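Local coordinates for UDP-galactopyranose mutase (Deinococcus radiodurans, PDB 3HDQ), which probably catalyses the interconversion of UDP-galactopyranose and UDP-galactofuranose with the help of a bound FAD cofactor, at residues A[122-125]-A[126-130]; A[260-264]-A[265-269]; A[369-373]-A[374-378]. All blocks are in the same frame, centred on the assembly; numbering follows the deposited sequence.

Overall arrangement
All three contacts are local and lie at helix ends. Contacts 1 and 3 start helices 126-133 and 373-388, and contact 2 ends the short, weakly bonded helix 261-264. Contact 3 is the most central, about 7 Å from the chain centre, partly buried, and hydrogen-bonds FAD. Contacts 1 and 2 lie on opposite sides of that centre, with their own centres about 43 Å apart. Contact 1 is buried and relies on polar side-chain caps. Contact 2 is partly exposed and relies on aromatic packing and a backbone Schellman motif. In contact 3 a glutamine bonds back to the chain, and backbone groups serve the flavin. No helix is shared among the three.

Contact 1: A[122-125]-A[126-130]; sequences IPIN and LDTVN
Asn125 and Thr128 hold each other across the start of helix 126-133. The CB of Asn125 sits next to the peptide leading into the helix and carries the amide. CG lies between the backbone N and the carbonyl carbon (chi1 73°), which folds the amide back over the first turn of the helix. OD1 at its tip then accepts from Thr128 N at 2.8 Å. That bond runs nearly along the C=O axis, with an N-H...acceptor angle of 163°. The other branch, ND2, donates to a water at 2.9 Å, and the same water donates to Asp127 OD2. ND2 also bonds to Asp206 O. Asp127 OD1 pairs with Arg205 in a salt bridge.

Thr128 returns the bond: its OG1 accepts from Asn125 N at 3.1 Å. The two residues therefore form a capping box, with Asn125 as the N-cap. Thr128 OG1 is placed for this beside its own backbone N (chi1 -55°), and it is also hydrogen-bonded to Pro121 O. Were the asparagine replaced by an alanine, Thr128 N would probably lose its cap and the water its amide donor. The regular helix bonding begins with Val129 N donating to Asn125 O at 3.0 Å.

On the apolar side, Ile124 CG2 meets Val129 CG2 at 4.1 Å, the two side chains meeting at a slant. Ile124 and Thr128 also touch Phe175 of helix 159-184, a residue that binds UDP, while Val129 packs on Phe145 and Phe146 of helix 139-149.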
loop_
_atom_site.group_PDB
_atom_site.type_symbol
_atom_site.label_atom_id
_atom_site.label_comp_id
_atom_site.label_asym_id
_atom_site.label_seq_id
_atom_site.Cartn_x
_atom_site.Cartn_y
_atom_site.Cartn_z
ATOM N N ILE A 122 -20.055 15.710 -23.369
ATOM C CA ILE A 122 -20.274 16.736 -22.352
ATOM C C ILE A 122 -18.864 17.096 -21.914
ATOM O O ILE A 122 -18.047 16.201 -21.704
ATOM C CB ILE A 122 -21.115 16.195 -21.163
ATOM C CG1 ILE A 122 -21.326 17.269 -20.101
ATOM C CG2 ILE A 122 -20.469 14.962 -20.542
ATOM C CD1 ILE A 122 -22.538 18.127 -20.345
ATOM N N PRO A 123 -18.536 18.395 -21.831
ATOM C CA PRO A 123 -19.334 19.611 -22.042
ATOM C C PRO A 123 -20.117 19.616 -23.358
ATOM O O PRO A 123 -19.654 19.061 -24.350
ATOM C CB PRO A 123 -18.276 20.722 -22.094
ATOM C CG PRO A 123 -17.117 20.197 -21.408
ATOM C CD PRO A 123 -17.114 18.710 -21.618
ATOM N N ILE A 124 -21.297 20.232 -23.355
ATOM C CA ILE A 124 -22.065 20.425 -24.582
ATOM C C ILE A 124 -21.215 21.191 -25.591
ATOM O O ILE A 124 -20.640 22.232 -25.259
ATOM C CB ILE A 124 -23.368 21.215 -24.313
ATOM C CG1 ILE A 124 -24.292 20.419 -23.378
ATOM C CG2 ILE A 124 -24.061 21.585 -25.635
ATOM C CD1 ILE A 124 -25.599 21.109 -23.040
ATOM N N ASN A 125 -21.120 20.670 -26.813
ATOM C CA ASN A 125 -20.414 21.374 -27.886
ATOM C C ASN A 125 -21.135 21.305 -29.235
ATOM O O ASN A 125 -22.258 20.802 -29.321
ATOM C CB ASN A 125 -18.966 20.885 -28.015
ATOM C CG ASN A 125 -18.858 19.497 -28.636
ATOM O OD1 ASN A 125 -19.835 18.950 -29.155
ATOM N ND2 ASN A 125 -17.655 18.926 -28.589
ATOM N N LEU A 126 -20.472 21.805 -30.278
ATOM C CA LEU A 126 -20.997 21.781 -31.641
ATOM C C LEU A 126 -21.517 20.388 -32.033
ATOM O O LEU A 126 -22.660 20.252 -32.489
ATOM C CB LEU A 126 -19.921 22.282 -32.625
ATOM C CG LEU A 126 -20.302 22.898 -33.982
ATOM C CD1 LEU A 126 -19.658 22.188 -35.167
ATOM C CD2 LEU A 126 -21.813 23.042 -34.166
ATOM N N ASP A 127 -20.691 19.361 -31.840
ATOM C CA ASP A 127 -21.064 17.997 -32.220
ATOM C C ASP A 127 -22.227 17.505 -31.374
ATOM O O ASP A 127 -23.100 16.786 -31.868
ATOM C CB ASP A 127 -19.872 17.027 -32.080
ATOM C CG ASP A 127 -18.703 17.393 -32.986
ATOM O OD1 ASP A 127 -18.933 17.676 -34.176
ATOM O OD2 ASP A 127 -17.548 17.385 -32.513
ATOM N N THR A 128 -22.235 17.881 -30.096
ATOM C CA THR A 128 -23.339 17.501 -29.210
ATOM C C THR A 128 -24.684 17.994 -29.752
ATOM O O THR A 128 -25.662 17.245 -29.810
ATOM C CB THR A 128 -23.170 18.067 -27.785
ATOM O OG1 THR A 128 -21.900 17.669 -27.250
ATOM C CG2 THR A 128 -24.274 17.549 -26.893
ATOM N N VAL A 129 -24.730 19.265 -30.126
ATOM C CA VAL A 129 -25.950 19.857 -30.666
ATOM C C VAL A 129 -26.331 19.235 -32.025
ATOM O O VAL A 129 -27.462 18.789 -32.215
ATOM C CB VAL A 129 -25.809 21.385 -30.788
ATOM C CG1 VAL A 129 -27.047 21.994 -31.447
ATOM C CG2 VAL A 129 -25.559 21.996 -29.408
ATOM N N ASN A 130 -25.387 19.200 -32.960
ATOM C CA ASN A 130 -25.659 18.586 -34.245
ATOM C C ASN A 130 -26.181 17.158 -34.095
ATOM O O ASN A 130 -27.181 16.795 -34.694
ATOM C CB ASN A 130 -24.420 18.648 -35.148
ATOM C CG ASN A 130 -24.194 20.047 -35.732
ATOM O OD1 ASN A 130 -25.119 20.862 -35.789
ATOM N ND2 ASN A 130 -22.967 20.325 -36.165
HETATM O O HOH W 1 -16.509 16.847 -30.261
#

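Contact 2: A[260-264]-A[265-269]; sequences PVDAF and FDFCY
A helix C-terminus closed by a Schellman motif joins 260-264 to 265-269, where the short, weakly bonded helix 261-264 runs into the loop before strand 274-284. Two backbone bonds define it. Phe267 N donates to Asp262 O at 2.9 Å, and Asp266 N donates to Ala263 O at 3.1 Å. Asp266, with a positive phi of 52°, is the C-prime residue that turns the chain out of the helix. Inside the turn, Phe265 N makes weak bonds to the carbonyls of Val261 and Asp262.

The reversal brings the Phe267 ring back over the helix. Ala263 CA lies over one face of this ring as a CH-pi contact, 3.8 Å from the centroid. Ala263 CB touches Phe267 CZ at 3.5 Å. Asp262 OD2 comes to the edge of the same ring, in its plane, 3.5 Å from CE1. An oxygen there would probably be favoured by the slightly positive ring hydrogens. The stronger partner of this carboxylate is Lys271, in a salt bridge, and OD2 also takes a bond from Leu272 N.

Phe264 and Phe265 form a T-shaped pair, with centroids 4.9 Å apart and planes at 77°. The edge of Phe264 is directed at the face of Phe265, and its CD2 stands over the centre of that ring. Different first torsions let neighbours in sequence meet this way: CG of Phe264 points away from the backbone N (chi1 -176°), while that of Phe265 lies beside its own N.

Beyond the pair, Phe264 packs on Val359 and Phe361 of strand 359-361 and on the FAD-binding Tyr243. Phe265 rests on Leu352 of helix 340-355, and Asp262 touches Tyr274 of strand 274-284.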
loop_
_atom_site.group_PDB
_atom_site.type_symbol
_atom_site.label_atom_id
_atom_site.label_comp_id
_atom_site.label_asym_id
_atom_site.label_seq_id
_atom_site.Cartn_x
_atom_site.Cartn_y
_atom_site.Cartn_z
ATOM N N PRO A 260 -13.636 17.804 7.993
ATOM C CA PRO A 260 -14.809 18.691 7.898
ATOM C C PRO A 260 -14.819 19.704 9.057
ATOM O O PRO A 260 -14.472 19.321 10.172
ATOM C CB PRO A 260 -15.994 17.733 8.031
ATOM C CG PRO A 260 -15.427 16.340 8.107
ATOM C CD PRO A 260 -13.986 16.448 8.442
ATOM N N VAL A 261 -15.168 20.968 8.810
ATOM C CA VAL A 261 -15.102 21.978 9.879
ATOM C C VAL A 261 -16.141 21.815 10.965
ATOM O O VAL A 261 -15.872 22.135 12.109
ATOM C CB VAL A 261 -15.276 23.438 9.390
ATOM C CG1 VAL A 261 -14.004 24.248 9.622
ATOM C CG2 VAL A 261 -15.785 23.492 7.964
ATOM N N ASP A 262 -17.345 21.383 10.610
ATOM C CA ASP A 262 -18.401 21.357 11.609
ATOM C C ASP A 262 -18.016 20.401 12.732
ATOM O O ASP A 262 -18.173 20.727 13.906
ATOM C CB ASP A 262 -19.788 21.050 11.010
ATOM C CG ASP A 262 -19.809 19.779 10.162
ATOM O OD1 ASP A 262 -18.728 19.251 9.828
ATOM O OD2 ASP A 262 -20.916 19.307 9.826
ATOM N N ALA A 263 -17.466 19.248 12.362
ATOM C CA ALA A 263 -17.076 18.219 13.323
ATOM C C ALA A 263 -15.978 18.695 14.256
ATOM O O ALA A 263 -15.952 18.323 15.425
ATOM C CB ALA A 263 -16.629 16.942 12.605
ATOM N N PHE A 264 -15.065 19.509 13.742
ATOM C CA PHE A 264 -13.976 19.996 14.577
ATOM C C PHE A 264 -14.543 20.782 15.755
ATOM O O PHE A 264 -14.022 20.723 16.867
ATOM C CB PHE A 264 -13.018 20.861 13.769
ATOM C CG PHE A 264 -11.820 21.310 14.543
ATOM C CD1 PHE A 264 -10.677 20.523 14.594
ATOM C CD2 PHE A 264 -11.831 22.513 15.228
ATOM C CE1 PHE A 264 -9.571 20.936 15.314
ATOM C CE2 PHE A 264 -10.728 22.928 15.948
ATOM C CZ PHE A 264 -9.599 22.137 15.990
ATOM N N PHE A 265 -15.624 21.509 15.500
ATOM C CA PHE A 265 -16.231 22.335 16.521
ATOM C C PHE A 265 -17.511 21.681 17.053
ATOM O O PHE A 265 -18.475 22.363 17.408
ATOM C CB PHE A 265 -16.493 23.744 15.976
ATOM C CG PHE A 265 -15.232 24.515 15.661
ATOM C CD1 PHE A 265 -14.843 24.740 14.345
ATOM C CD2 PHE A 265 -14.433 25.016 16.684
ATOM C CE1 PHE A 265 -13.686 25.446 14.058
ATOM C CE2 PHE A 265 -13.269 25.731 16.401
ATOM C CZ PHE A 265 -12.898 25.947 15.089
ATOM N N ASP A 266 -17.506 20.352 17.101
ATOM C CA ASP A 266 -18.573 19.579 17.740
ATOM C C ASP A 266 -19.979 19.944 17.253
ATOM O O ASP A 266 -20.936 19.903 18.028
ATOM C CB ASP A 266 -18.505 19.726 19.268
ATOM C CG ASP A 266 -17.246 19.100 19.870
ATOM O OD1 ASP A 266 -16.733 18.096 19.323
ATOM O OD2 ASP A 266 -16.774 19.612 20.910
ATOM N N PHE A 267 -20.099 20.298 15.975
ATOM C CA PHE A 267 -21.396 20.636 15.387
ATOM C C PHE A 267 -22.155 21.657 16.237
ATOM O O PHE A 267 -23.386 21.647 16.287
ATOM C CB PHE A 267 -22.228 19.364 15.182
ATOM C CG PHE A 267 -21.454 18.234 14.538
ATOM C CD1 PHE A 267 -21.266 18.193 13.160
ATOM C CD2 PHE A 267 -20.898 17.224 15.314
ATOM C CE1 PHE A 267 -20.547 17.157 12.566
ATOM C CE2 PHE A 267 -20.181 16.184 14.732
ATOM C CZ PHE A 267 -20.000 16.151 13.352
ATOM N N CYS A 268 -21.410 22.539 16.895
ATOM C CA CYS A 268 -21.995 23.528 17.801
ATOM C C CYS A 268 -22.991 24.486 17.132
ATOM O O CYS A 268 -23.770 25.148 17.817
ATOM C CB CYS A 268 -20.904 24.307 18.555
ATOM S SG CYS A 268 -19.963 25.511 17.579
ATOM N N TYR A 269 -22.980 24.562 15.806
ATOM C CA TYR A 269 -23.977 25.371 15.109
ATOM C C TYR A 269 -24.908 24.506 14.269
ATOM O O TYR A 269 -25.626 25.020 13.424
ATOM C CB TYR A 269 -23.340 26.429 14.202
ATOM C CG TYR A 269 -22.463 27.457 14.889
ATOM C CD1 TYR A 269 -22.984 28.340 15.824
ATOM C CD2 TYR A 269 -21.116 27.563 14.573
ATOM C CE1 TYR A 269 -22.176 29.290 16.443
ATOM C CE2 TYR A 269 -20.301 28.505 15.183
ATOM C CZ TYR A 269 -20.835 29.362 16.119
ATOM O OH TYR A 269 -20.026 30.294 16.725
#

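Contact 3: A[369-373]-A[374-378]; sequences RYYNM and DQVVA. With FAD (flavin-adenine dinucleotide), chain L.
Asn372 O accepts from Val376 N at 3.1 Å and Met373 O from Val377 N at 2.9 Å, the opening bonds of helix 373-388. Just upstream, Tyr370 is the centre of an inverse gamma turn. Asn372 is the N-cap, but its side chain makes no capping bond; its OD1 bonds to Arg198 instead.

The side chain of Gln375 reaches back to the cap. Its OE1 accepts from Asn372 N at 2.8 Å in an almost straight bond (176°), the donor tilted a little from the carbonyl plane. A water links the same OE1 to Tyr370 O. On the way, Gln375 CB passes over one face of the Tyr371 ring, a CH-pi contact 4.0 Å from the centroid. Arg369 CB lies over the opposite face, so the ring is sandwiched between aliphatic carbons. Val376 CG2 touches Tyr371 CB at 3.6 Å and sits at the ring edge. A second water bridges Asn372 ND2 and Asp374 OD2, while OD1 of that aspartate bonds to Thr89.

FAD meets this helix start directly. Met373 N donates to its O2 at 2.8 Å, with a weak second bond to N1, and the ribityl O3' donates to Tyr371 O. The Met373 chain bends at chi3 (-78°), which brings CE to 3.4 Å from flavin C2. Tyr370 OH bonds to the bound UDP-galactose. With the first turn of a helix aimed at N1 and O2, the partial positive charge of the helix end would probably help the flavin carry negative charge there when it is reduced.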
loop_
_atom_site.group_PDB
_atom_site.type_symbol
_atom_site.label_atom_id
_atom_site.label_comp_id
_atom_site.label_asym_id
_atom_site.label_seq_id
_atom_site.Cartn_x
_atom_site.Cartn_y
_atom_site.Cartn_z
ATOM N N ARG A 369 -14.707 24.237 0.438
ATOM C CA ARG A 369 -14.519 24.721 -0.917
ATOM C C ARG A 369 -14.556 23.566 -1.917
ATOM O O ARG A 369 -13.919 22.538 -1.703
ATOM C CB ARG A 369 -13.214 25.513 -1.009
ATOM C CG ARG A 369 -13.295 26.836 -0.247
ATOM C CD ARG A 369 -12.028 27.641 -0.375
ATOM N NE ARG A 369 -11.956 28.738 0.584
ATOM C CZ ARG A 369 -10.891 29.521 0.726
ATOM N NH1 ARG A 369 -9.819 29.318 -0.030
ATOM N NH2 ARG A 369 -10.887 30.497 1.621
ATOM N N TYR A 370 -15.333 23.730 -2.987
ATOM C CA TYR A 370 -15.479 22.690 -4.016
ATOM C C TYR A 370 -14.227 22.678 -4.910
ATOM O O TYR A 370 -14.278 23.078 -6.073
ATOM C CB TYR A 370 -16.766 22.936 -4.838
ATOM C CG TYR A 370 -17.277 21.792 -5.721
ATOM C CD1 TYR A 370 -16.463 20.716 -6.066
ATOM C CD2 TYR A 370 -18.567 21.821 -6.244
ATOM C CE1 TYR A 370 -16.929 19.685 -6.889
ATOM C CE2 TYR A 370 -19.043 20.796 -7.071
ATOM C CZ TYR A 370 -18.218 19.733 -7.389
ATOM O OH TYR A 370 -18.675 18.712 -8.199
ATOM N N TYR A 371 -13.109 22.206 -4.352
ATOM C CA TYR A 371 -11.799 22.301 -5.005
ATOM C C TYR A 371 -11.367 21.017 -5.713
ATOM O O TYR A 371 -11.597 19.909 -5.213
ATOM C CB TYR A 371 -10.716 22.664 -3.981
ATOM C CG TYR A 371 -10.517 24.148 -3.746
ATOM C CD1 TYR A 371 -11.178 25.083 -4.521
ATOM C CD2 TYR A 371 -9.639 24.612 -2.766
ATOM C CE1 TYR A 371 -10.992 26.434 -4.319
ATOM C CE2 TYR A 371 -9.442 25.969 -2.561
ATOM C CZ TYR A 371 -10.125 26.875 -3.348
ATOM O OH TYR A 371 -9.959 28.235 -3.176
ATOM N N ASN A 372 -10.725 21.172 -6.866
ATOM C CA ASN A 372 -10.076 20.039 -7.528
ATOM C C ASN A 372 -8.719 19.786 -6.871
ATOM O O ASN A 372 -8.267 20.581 -6.045
ATOM C CB ASN A 372 -9.903 20.293 -9.035
ATOM C CG ASN A 372 -11.218 20.593 -9.735
ATOM O OD1 ASN A 372 -12.230 19.933 -9.489
ATOM N ND2 ASN A 372 -11.212 21.595 -10.611
ATOM N N MET A 373 -8.053 18.701 -7.252
ATOM C CA MET A 373 -6.775 18.368 -6.639
ATOM C C MET A 373 -5.759 19.507 -6.760
ATOM O O MET A 373 -5.138 19.908 -5.770
ATOM C CB MET A 373 -6.207 17.061 -7.211
ATOM C CG MET A 373 -7.015 15.826 -6.862
ATOM S SD MET A 373 -6.336 14.304 -7.587
ATOM C CE MET A 373 -6.900 14.450 -9.291
ATOM N N ASP A 374 -5.578 20.023 -7.971
ATOM C CA ASP A 374 -4.568 21.051 -8.176
ATOM C C ASP A 374 -4.815 22.280 -7.296
ATOM O O ASP A 374 -3.870 22.850 -6.759
ATOM C CB ASP A 374 -4.456 21.443 -9.652
ATOM C CG ASP A 374 -5.651 22.234 -10.142
ATOM O OD1 ASP A 374 -5.452 23.273 -10.798
ATOM O OD2 ASP A 374 -6.792 21.812 -9.877
ATOM N N GLN A 375 -6.082 22.674 -7.150
ATOM C CA GLN A 375 -6.448 23.833 -6.326
ATOM C C GLN A 375 -6.144 23.588 -4.861
ATOM O O GLN A 375 -5.719 24.498 -4.153
ATOM C CB GLN A 375 -7.938 24.165 -6.471
ATOM C CG GLN A 375 -8.347 24.600 -7.867
ATOM C CD GLN A 375 -9.850 24.742 -8.004
ATOM O OE1 GLN A 375 -10.594 23.757 -7.940
ATOM N NE2 GLN A 375 -10.307 25.971 -8.195
ATOM N N VAL A 376 -6.368 22.362 -4.395
ATOM C CA VAL A 376 -5.973 22.042 -3.026
ATOM C C VAL A 376 -4.452 22.117 -2.867
ATOM O O VAL A 376 -3.970 22.694 -1.896
ATOM C CB VAL A 376 -6.532 20.699 -2.519
ATOM C CG1 VAL A 376 -5.903 20.333 -1.172
ATOM C CG2 VAL A 376 -8.053 20.795 -2.381
ATOM N N VAL A 377 -3.699 21.568 -3.818
ATOM C CA VAL A 377 -2.247 21.699 -3.760
ATOM C C VAL A 377 -1.842 23.185 -3.677
ATOM O O VAL A 377 -1.035 23.576 -2.834
ATOM C CB VAL A 377 -1.533 21.000 -4.940
ATOM C CG1 VAL A 377 -0.055 21.324 -4.922
ATOM C CG2 VAL A 377 -1.731 19.482 -4.882
ATOM N N ALA A 378 -2.426 24.012 -4.532
ATOM C CA ALA A 378 -2.110 25.442 -4.546
ATOM C C ALA A 378 -2.465 26.089 -3.214
ATOM O O ALA A 378 -1.734 26.943 -2.723
ATOM C CB ALA A 378 -2.842 26.160 -5.701
HETATM P PA FAD L . -9.282 14.656 1.508
HETATM O O1A FAD L . -8.841 13.803 0.470
HETATM O O2A FAD L . -10.652 14.444 1.732
HETATM O O5B FAD L . -8.464 14.271 2.763
HETATM C C5B FAD L . -8.749 14.684 4.046
HETATM C C4B FAD L . -8.367 13.566 4.960
HETATM O O4B FAD L . -8.616 13.921 6.273
HETATM C C3B FAD L . -9.243 12.370 4.678
HETATM O O3B FAD L . -8.528 11.275 4.213
HETATM C C2B FAD L . -9.872 12.054 5.993
HETATM O O2B FAD L . -9.851 10.694 6.199
HETATM C C1B FAD L . -9.011 12.800 6.969
HETATM N N9A FAD L . -9.729 13.090 8.205
HETATM C C8A FAD L . -10.893 13.730 8.369
HETATM N N7A FAD L . -11.202 13.774 9.640
HETATM C C5A FAD L . -10.247 13.162 10.322
HETATM C C6A FAD L . -10.048 12.905 11.660
HETATM N N6A FAD L . -10.812 13.433 12.553
HETATM N N1A FAD L . -8.950 12.238 12.072
HETATM C C2A FAD L . -8.049 11.804 11.167
HETATM N N3A FAD L . -8.245 12.056 9.856
HETATM C C4A FAD L . -9.323 12.710 9.431
HETATM N N1 FAD L . -10.212 16.318 -8.308
HETATM C C2 FAD L . -9.590 16.521 -9.474
HETATM O O2 FAD L . -8.758 17.370 -9.597
HETATM N N3 FAD L . -9.915 15.740 -10.509
HETATM C C4 FAD L . -10.848 14.767 -10.372
HETATM O O4 FAD L . -11.146 14.067 -11.280
HETATM C C4X FAD L . -11.470 14.593 -9.191
HETATM N N5 FAD L . -12.410 13.633 -9.074
HETATM C C5X FAD L . -13.030 13.455 -7.890
HETATM C C6 FAD L . -13.976 12.465 -7.776
HETATM C C7 FAD L . -14.610 12.273 -6.581
HETATM C C7M FAD L . -15.632 11.221 -6.445
HETATM C C8 FAD L . -14.295 13.050 -5.504
HETATM C C8M FAD L . -15.020 12.806 -4.234
HETATM C C9 FAD L . -13.339 14.037 -5.619
HETATM C C9A FAD L . -12.702 14.253 -6.816
HETATM N N10 FAD L . -11.747 15.219 -6.948
HETATM C C10 FAD L . -11.147 15.379 -8.145
HETATM C "C1'" FAD L . -11.447 16.177 -5.854
HETATM C "C2'" FAD L . -10.365 15.698 -4.913
HETATM O "O2'" FAD L . -10.849 14.544 -4.327
HETATM C "C3'" FAD L . -10.046 16.696 -3.805
HETATM O "O3'" FAD L . -9.517 17.873 -4.229
HETATM C "C4'" FAD L . -8.889 16.227 -3.000
HETATM O "O4'" FAD L . -8.943 14.836 -3.082
HETATM C "C5'" FAD L . -9.048 16.760 -1.608
HETATM O "O5'" FAD L . -7.893 16.799 -0.854
HETATM P P FAD L . -8.006 17.081 0.667
HETATM O O1P FAD L . -6.760 16.835 1.277
HETATM O O2P FAD L . -8.338 18.448 0.808
HETATM O O3P FAD L . -9.149 16.190 1.244
HETATM O O HOH W 2 -12.961 23.920 -8.778
HETATM O O HOH W 3 -8.750 23.135 -11.619
#